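Local coordinates for protein fibrillarin-like rRNA/tRNA 2'-O-methyltransferase (Aeropyrum pernix, PDB 4DF3) that probably methylates ribose 2'-hydroxyls at guide-RNA-selected sites in rRNA and tRNA, using S-adenosyl-L-methionine as methyl donor, at residues D79-L84 with D97-R102; R104-E109 with E146-L151. The protein carries 2 engineered substitutions. All coordinates share one frame; numbering follows the deposited sequence.

Interaction 1: D79-L84 with D97-R102; sequences DRILYL and DIIGPR. With SAM (S-adenosylmethionine), chain C.
R80 and R102 meet through one backbone oxygen. R102 O sits oblique to the R80 guanidinium and takes two weak hydrogen bonds, from NE and from NH2 of R80, each donor 3.2 Å from that oxygen and each bent to 126°. The fork is a weak link to the turn after helix 90-99, and the lesser claim on this arginine: NH1 makes a salt bridge with E146. R80 gets to the turn by bending its chain at chi2 (-59°), which brings its end back toward a segment its CB points away from.

The apolar part lies deeper. I99, the last residue of the helix, puts CG2 against I81 CD1 at 3.8 Å, the two side chains lying aslant, and the same methyl lies 4.0 Å from D79 CB. Its other branch ends with CD1 3.8 Å from D79 O, plain packing on a carbonyl. CG1 of I99 stands between the backbone N and the carbonyl carbon (chi1 70°), which leaves CG2 beside the N and turned to the strand.

The buried D79 carboxylate looks elsewhere: OD2 accepts from Y177 OH and K76 N. The backbone N of R80, in turn, donates to D149 OD2.

Farther along the strand, the Y83 hydroxyl accepts a very short 2.5 Å hydrogen bond from the SAM amino nitrogen N, which lies at the ring edge, in plane.

Strand 80-84, helix 90-99 and strand 104-109 form the first beta-alpha-beta unit of the Rossmann-like methyltransferase fold, with SAM bound toward the C-terminal end of the first strand.

Interaction 2: R104-E109 with E146-L151; sequences RIYGVE and EGVDGL. With SAM (S-adenosylmethionine), chain C.
Y106 reaches E146 and V148 across the intervening strand 80-84, which keeps the two backbones well apart: even the nearest CA atoms, of R104 and V148, are 9.0 Å from each other. Side chains therefore make the whole contact.

The Y106 hydroxyl does most of the work. OH donates to E146 OE2 at 2.7 Å, approaching from above the carboxylate plane, while the oxygen lies at the ring edge; ring and carboxylate stand nearly square, 83° apart. E146 holds CG between its backbone N and carbonyl carbon (chi1 67°) and then runs extended, so that its end comes over to the tyrosine. The hydroxyl is also an acceptor: R104 NH1 points at Y106 OH, 3.3 Å away and in the guanidinium plane. The same NH1 is 4.0 Å from E146 OE2, a long ion pair of charges alone, since no N-H is aimed at that oxygen. With R80 as its main charged partner, E146 OE2 has two arginines and a phenol converging on it, which would probably favour the ionised form.

Nearer the ring's root, Y106 CD2 rests 4.1 Å from V148 CG1; the V148 side chain also touches F171 of helix 160-171. A phenylalanine in place of Y106 could still touch V148 but would probably leave E146 OE2 without its phenolic donor and R104 NH1 without its acceptor.

At the far end of strand 104-109, E109 clasps the SAM ribose: O3' donates to OE1 at 2.7 Å and O2' to OE2 at 2.6 Å. A111 N also bonds OE2. An acidic residue ending the second strand and gripping both ribose hydroxyls is a hallmark of Rossmann-fold SAM-dependent methyltransferases.

In the fold
Both interactions are built round strand 80-84. It is one partner in interaction 1 and lies between the partners in interaction 2, because its neighbours 104-109 and 148-153 flank it in the parallel part of the sheet. Interaction 1 is mainly buried, aliphatic packing of a helix end on the sheet, with weak polar bonds near the surface, where R102 is exposed; interaction 2 is only partly buried and relies on a charged and phenolic network. The R80-E146 salt bridge joins them, and I99 CD1 packs against R104 N. Toward the C-terminal ends of their parallel strands, both reach SAM, interaction 1 at its amino group and interaction 2 at its ribose.

Interaction 1: D79-L84 with D97-R102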
loop_
_atom_site.group_PDB
_atom_site.type_symbol
_atom_site.label_atom_id
_atom_site.label_comp_id
_atom_site.label_asym_id
_atom_site.label_seq_id
_atom_site.Cartn_x
_atom_site.Cartn_y
_atom_site.Cartn_z
ATOM N N ASP A 79 -2.399 5.237 -11.815
ATOM C CA ASP A 79 -3.166 5.751 -10.710
ATOM C C ASP A 79 -2.414 6.918 -10.015
ATOM O O ASP A 79 -1.201 6.902 -9.892
ATOM C CB ASP A 79 -3.367 4.681 -9.628
ATOM C CG ASP A 79 -4.544 3.774 -9.893
ATOM O OD1 ASP A 79 -5.242 3.981 -10.886
ATOM O OD2 ASP A 79 -4.752 2.824 -9.076
ATOM N N ARG A 80 -3.208 7.842 -9.510
ATOM C CA ARG A 80 -2.765 8.830 -8.560
ATOM C C ARG A 80 -3.310 8.342 -7.205
ATOM O O ARG A 80 -4.535 8.036 -7.095
ATOM C CB ARG A 80 -3.458 10.147 -8.906
ATOM C CG ARG A 80 -3.188 10.641 -10.339
ATOM C CD ARG A 80 -1.762 10.853 -10.606
ATOM N NE ARG A 80 -1.454 10.970 -12.043
ATOM C CZ ARG A 80 -1.219 12.120 -12.692
ATOM N NH1 ARG A 80 -1.253 13.302 -12.053
ATOM N NH2 ARG A 80 -0.940 12.087 -13.997
ATOM N N ILE A 81 -2.429 8.266 -6.198
ATOM C CA ILE A 81 -2.736 7.629 -4.913
ATOM C C ILE A 81 -2.364 8.572 -3.780
ATOM O O ILE A 81 -1.241 9.133 -3.745
ATOM C CB ILE A 81 -1.905 6.314 -4.749
ATOM C CG1 ILE A 81 -2.356 5.256 -5.778
ATOM C CG2 ILE A 81 -2.097 5.706 -3.361
ATOM C CD1 ILE A 81 -1.385 4.103 -5.858
ATOM N N LEU A 82 -3.290 8.754 -2.841
ATOM C CA LEU A 82 -2.942 9.494 -1.656
ATOM C C LEU A 82 -2.573 8.437 -0.600
ATOM O O LEU A 82 -3.391 7.608 -0.207
ATOM C CB LEU A 82 -4.130 10.317 -1.151
ATOM C CG LEU A 82 -3.966 10.991 0.238
ATOM C CD1 LEU A 82 -2.716 11.888 0.216
ATOM C CD2 LEU A 82 -5.255 11.857 0.512
ATOM N N TYR A 83 -1.346 8.524 -0.120
ATOM C CA TYR A 83 -0.823 7.523 0.829
ATOM C C TYR A 83 -0.562 8.182 2.190
ATOM O O TYR A 83 0.360 9.023 2.301
ATOM C CB TYR A 83 0.467 6.946 0.256
ATOM C CG TYR A 83 0.972 5.677 0.946
ATOM C CD1 TYR A 83 1.485 4.649 0.200
ATOM C CD2 TYR A 83 0.994 5.557 2.344
ATOM C CE1 TYR A 83 2.047 3.544 0.824
ATOM C CE2 TYR A 83 1.505 4.394 3.002
ATOM C CZ TYR A 83 2.050 3.424 2.214
ATOM O OH TYR A 83 2.594 2.302 2.793
ATOM N N LEU A 84 -1.395 7.816 3.170
ATOM C CA LEU A 84 -1.325 8.407 4.505
ATOM C C LEU A 84 -0.418 7.521 5.332
ATOM O O LEU A 84 -0.742 6.332 5.558
ATOM C CB LEU A 84 -2.699 8.588 5.154
ATOM C CG LEU A 84 -3.719 9.467 4.378
ATOM C CD1 LEU A 84 -5.006 9.597 5.170
ATOM C CD2 LEU A 84 -3.166 10.808 3.948
ATOM N N ASP A 97 6.317 1.116 -8.524
ATOM C CA ASP A 97 6.538 0.185 -9.633
ATOM C C ASP A 97 5.271 -0.065 -10.497
ATOM O O ASP A 97 5.356 -0.086 -11.712
ATOM C CB ASP A 97 7.082 -1.160 -9.139
ATOM C CG ASP A 97 8.513 -1.071 -8.632
ATOM O OD1 ASP A 97 9.272 -0.116 -8.996
ATOM O OD2 ASP A 97 8.926 -2.004 -7.877
ATOM N N ILE A 98 4.145 -0.357 -9.834
ATOM C CA ILE A 98 2.897 -0.758 -10.527
ATOM C C ILE A 98 2.305 0.377 -11.301
ATOM O O ILE A 98 1.937 0.222 -12.478
ATOM C CB ILE A 98 1.883 -1.313 -9.486
ATOM C CG1 ILE A 98 2.488 -2.624 -8.929
ATOM C CG2 ILE A 98 0.514 -1.643 -10.091
ATOM C CD1 ILE A 98 1.783 -3.046 -7.611
ATOM N N ILE A 99 2.244 1.538 -10.652
ATOM C CA ILE A 99 1.581 2.694 -11.291
ATOM C C ILE A 99 2.354 3.260 -12.441
ATOM O O ILE A 99 1.754 3.865 -13.349
ATOM C CB ILE A 99 1.214 3.849 -10.291
ATOM C CG1 ILE A 99 2.434 4.575 -9.772
ATOM C CG2 ILE A 99 0.315 3.281 -9.168
ATOM C CD1 ILE A 99 2.104 5.577 -8.582
ATOM N N GLY A 100 3.686 3.063 -12.420
ATOM C CA GLY A 100 4.555 3.471 -13.550
ATOM C C GLY A 100 4.751 4.979 -13.616
ATOM O O GLY A 100 4.311 5.710 -12.741
ATOM N N PRO A 101 5.439 5.461 -14.670
ATOM C CA PRO A 101 5.838 6.900 -14.789
ATOM C C PRO A 101 4.719 7.933 -14.827
ATOM O O PRO A 101 4.963 9.105 -14.412
ATOM C CB PRO A 101 6.606 6.930 -16.120
ATOM C CG PRO A 101 5.951 5.849 -16.940
ATOM C CD PRO A 101 5.809 4.689 -15.875
ATOM N N ARG A 102 3.534 7.545 -15.311
ATOM C CA ARG A 102 2.371 8.442 -15.343
ATOM C C ARG A 102 1.481 8.461 -14.065
ATOM O O ARG A 102 0.574 9.273 -13.924
ATOM C CB ARG A 102 1.495 8.172 -16.591
ATOM C CG ARG A 102 2.183 8.418 -17.952
ATOM C CD ARG A 102 1.106 8.253 -19.074
ATOM N NE ARG A 102 0.974 6.841 -19.465
ATOM C CZ ARG A 102 0.215 5.920 -18.846
ATOM N NH1 ARG A 102 0.206 4.654 -19.298
ATOM N NH2 ARG A 102 -0.554 6.246 -17.797
HETATM N N SAM C . 2.862 2.338 5.274
HETATM C CA SAM C . 4.275 2.035 5.641
HETATM C C SAM C . 4.688 0.798 4.839
HETATM O O SAM C . 3.852 -0.082 4.543
HETATM O OXT SAM C . 5.854 0.674 4.479
HETATM C CB SAM C . 4.453 1.734 7.169
HETATM C CG SAM C . 3.806 2.900 7.897
HETATM S SD SAM C . 4.305 3.140 9.625
HETATM C CE SAM C . 3.229 1.804 10.207
HETATM C "C5'" SAM C . 3.275 4.577 10.100
HETATM C "C4'" SAM C . 3.897 5.927 9.730
HETATM O "O4'" SAM C . 2.956 6.998 9.775
HETATM C "C3'" SAM C . 5.051 6.409 10.596
HETATM O "O3'" SAM C . 6.145 6.595 9.692
HETATM C "C2'" SAM C . 4.560 7.664 11.336
HETATM O "O2'" SAM C . 5.574 8.631 11.489
HETATM C "C1'" SAM C . 3.478 8.185 10.399
HETATM N N9 SAM C . 2.339 8.845 11.066
HETATM C C8 SAM C . 1.698 8.556 12.277
HETATM N N7 SAM C . 0.675 9.479 12.457
HETATM C C5 SAM C . 0.667 10.324 11.417
HETATM C C6 SAM C . -0.153 11.394 11.096
HETATM N N6 SAM C . -1.194 11.854 11.893
HETATM N N1 SAM C . 0.181 11.965 9.876
HETATM C C2 SAM C . 1.187 11.631 8.987
HETATM N N3 SAM C . 1.984 10.554 9.332
HETATM C C4 SAM C . 1.721 9.962 10.528
#

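Interaction 2: R104-E109 with E146-L151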
loop_
_atom_site.group_PDB
_atom_site.type_symbol
_atom_site.label_atom_id
_atom_site.label_comp_id
_atom_site.label_asym_id
_atom_site.label_seq_id
_atom_site.Cartn_x
_atom_site.Cartn_y
_atom_site.Cartn_z
ATOM N N ARG A 104 1.164 8.726 -9.718
ATOM C CA ARG A 104 1.789 9.471 -8.647
ATOM C C ARG A 104 1.370 8.861 -7.318
ATOM O O ARG A 104 0.200 8.498 -7.098
ATOM C CB ARG A 104 1.342 10.917 -8.637
ATOM C CG ARG A 104 1.740 11.703 -9.818
ATOM C CD ARG A 104 1.671 13.187 -9.492
ATOM N NE ARG A 104 2.335 13.886 -10.577
ATOM C CZ ARG A 104 2.226 15.184 -10.832
ATOM N NH1 ARG A 104 1.488 15.966 -10.047
ATOM N NH2 ARG A 104 2.902 15.696 -11.855
ATOM N N ILE A 105 2.304 8.812 -6.393
ATOM C CA ILE A 105 1.914 8.610 -4.984
ATOM C C ILE A 105 2.211 9.866 -4.194
ATOM O O ILE A 105 3.402 10.317 -4.120
ATOM C CB ILE A 105 2.772 7.559 -4.355
ATOM C CG1 ILE A 105 2.537 6.255 -5.024
ATOM C CG2 ILE A 105 2.418 7.392 -2.845
ATOM C CD1 ILE A 105 3.503 5.338 -4.716
ATOM N N TYR A 106 1.170 10.435 -3.601
ATOM C CA TYR A 106 1.359 11.578 -2.747
ATOM C C TYR A 106 1.517 11.005 -1.363
ATOM O O TYR A 106 0.552 10.407 -0.799
ATOM C CB TYR A 106 0.150 12.499 -2.803
ATOM C CG TYR A 106 -0.045 13.141 -4.145
ATOM C CD1 TYR A 106 0.600 14.382 -4.454
ATOM C CD2 TYR A 106 -0.971 12.604 -5.049
ATOM C CE1 TYR A 106 0.356 15.015 -5.696
ATOM C CE2 TYR A 106 -1.182 13.215 -6.283
ATOM C CZ TYR A 106 -0.508 14.424 -6.582
ATOM O OH TYR A 106 -0.731 15.076 -7.801
ATOM N N GLY A 107 2.735 11.115 -0.833
ATOM C CA GLY A 107 3.045 10.396 0.407
ATOM C C GLY A 107 3.102 11.312 1.589
ATOM O O GLY A 107 4.058 12.044 1.747
ATOM N N VAL A 108 2.096 11.223 2.448
ATOM C CA VAL A 108 2.016 12.049 3.665
ATOM C C VAL A 108 2.679 11.351 4.840
ATOM O O VAL A 108 2.354 10.230 5.176
ATOM C CB VAL A 108 0.531 12.382 3.986
ATOM C CG1 VAL A 108 0.385 13.232 5.324
ATOM C CG2 VAL A 108 -0.156 13.016 2.799
ATOM N N GLU A 109 3.553 12.065 5.534
ATOM C CA GLU A 109 4.338 11.522 6.636
ATOM C C GLU A 109 4.664 12.712 7.510
ATOM O O GLU A 109 5.121 13.766 6.958
ATOM C CB GLU A 109 5.662 10.923 6.095
ATOM C CG GLU A 109 6.712 10.554 7.159
ATOM C CD GLU A 109 6.157 9.634 8.205
ATOM O OE1 GLU A 109 5.599 8.518 7.883
ATOM O OE2 GLU A 109 6.192 10.059 9.386
ATOM N N GLU A 146 -3.861 16.638 -5.816
ATOM C CA GLU A 146 -4.982 16.609 -6.746
ATOM C C GLU A 146 -5.959 15.485 -6.391
ATOM O O GLU A 146 -5.744 14.758 -5.403
ATOM C CB GLU A 146 -4.436 16.357 -8.191
ATOM C CG GLU A 146 -3.806 14.931 -8.445
ATOM C CD GLU A 146 -3.184 14.823 -9.831
ATOM O OE1 GLU A 146 -3.744 15.383 -10.815
ATOM O OE2 GLU A 146 -2.105 14.221 -9.944
ATOM N N GLY A 147 -7.032 15.352 -7.170
ATOM C CA GLY A 147 -7.942 14.210 -7.117
ATOM C C GLY A 147 -7.156 12.899 -7.212
ATOM O O GLY A 147 -6.262 12.720 -8.078
ATOM N N VAL A 148 -7.501 11.946 -6.363
ATOM C CA VAL A 148 -6.802 10.677 -6.431
ATOM C C VAL A 148 -7.713 9.516 -6.766
ATOM O O VAL A 148 -8.879 9.528 -6.404
ATOM C CB VAL A 148 -6.075 10.397 -5.102
ATOM C CG1 VAL A 148 -4.903 11.448 -4.953
ATOM C CG2 VAL A 148 -7.031 10.458 -3.909
ATOM N N ASP A 149 -7.137 8.517 -7.407
ATOM C CA ASP A 149 -7.861 7.298 -7.744
ATOM C C ASP A 149 -8.035 6.393 -6.544
ATOM O O ASP A 149 -8.983 5.572 -6.504
ATOM C CB ASP A 149 -7.122 6.568 -8.806
ATOM C CG ASP A 149 -7.056 7.384 -10.098
ATOM O OD1 ASP A 149 -8.102 7.516 -10.709
ATOM O OD2 ASP A 149 -6.000 7.911 -10.430
ATOM N N GLY A 150 -7.118 6.511 -5.578
ATOM C CA GLY A 150 -7.147 5.621 -4.402
ATOM C C GLY A 150 -6.510 6.325 -3.188
ATOM O O GLY A 150 -5.724 7.300 -3.336
ATOM N N LEU A 151 -6.855 5.822 -2.039
ATOM C CA LEU A 151 -6.370 6.358 -0.742
ATOM C C LEU A 151 -5.933 5.132 0.040
ATOM O O LEU A 151 -6.673 4.212 0.237
ATOM C CB LEU A 151 -7.485 7.120 -0.033
ATOM C CG LEU A 151 -7.085 7.841 1.256
ATOM C CD1 LEU A 151 -8.300 8.686 1.670
ATOM C CD2 LEU A 151 -6.659 6.933 2.391
HETATM N N SAM C . 2.862 2.338 5.274
HETATM C CA SAM C . 4.275 2.035 5.641
HETATM C C SAM C . 4.688 0.798 4.839
HETATM O O SAM C . 3.852 -0.082 4.543
HETATM O OXT SAM C . 5.854 0.674 4.479
HETATM C CB SAM C . 4.453 1.734 7.169
HETATM C CG SAM C . 3.806 2.900 7.897
HETATM S SD SAM C . 4.305 3.140 9.625
HETATM C CE SAM C . 3.229 1.804 10.207
HETATM C "C5'" SAM C . 3.275 4.577 10.100
HETATM C "C4'" SAM C . 3.897 5.927 9.730
HETATM O "O4'" SAM C . 2.956 6.998 9.775
HETATM C "C3'" SAM C . 5.051 6.409 10.596
HETATM O "O3'" SAM C . 6.145 6.595 9.692
HETATM C "C2'" SAM C . 4.560 7.664 11.336
HETATM O "O2'" SAM C . 5.574 8.631 11.489
HETATM C "C1'" SAM C . 3.478 8.185 10.399
HETATM N N9 SAM C . 2.339 8.845 11.066
HETATM C C8 SAM C . 1.698 8.556 12.277
HETATM N N7 SAM C . 0.675 9.479 12.457
HETATM C C5 SAM C . 0.667 10.324 11.417
HETATM C C6 SAM C . -0.153 11.394 11.096
HETATM N N6 SAM C . -1.194 11.854 11.893
HETATM N N1 SAM C . 0.181 11.965 9.876
HETATM C C2 SAM C . 1.187 11.631 8.987
HETATM N N3 SAM C . 1.984 10.554 9.332
HETATM C C4 SAM C . 1.721 9.962 10.528
#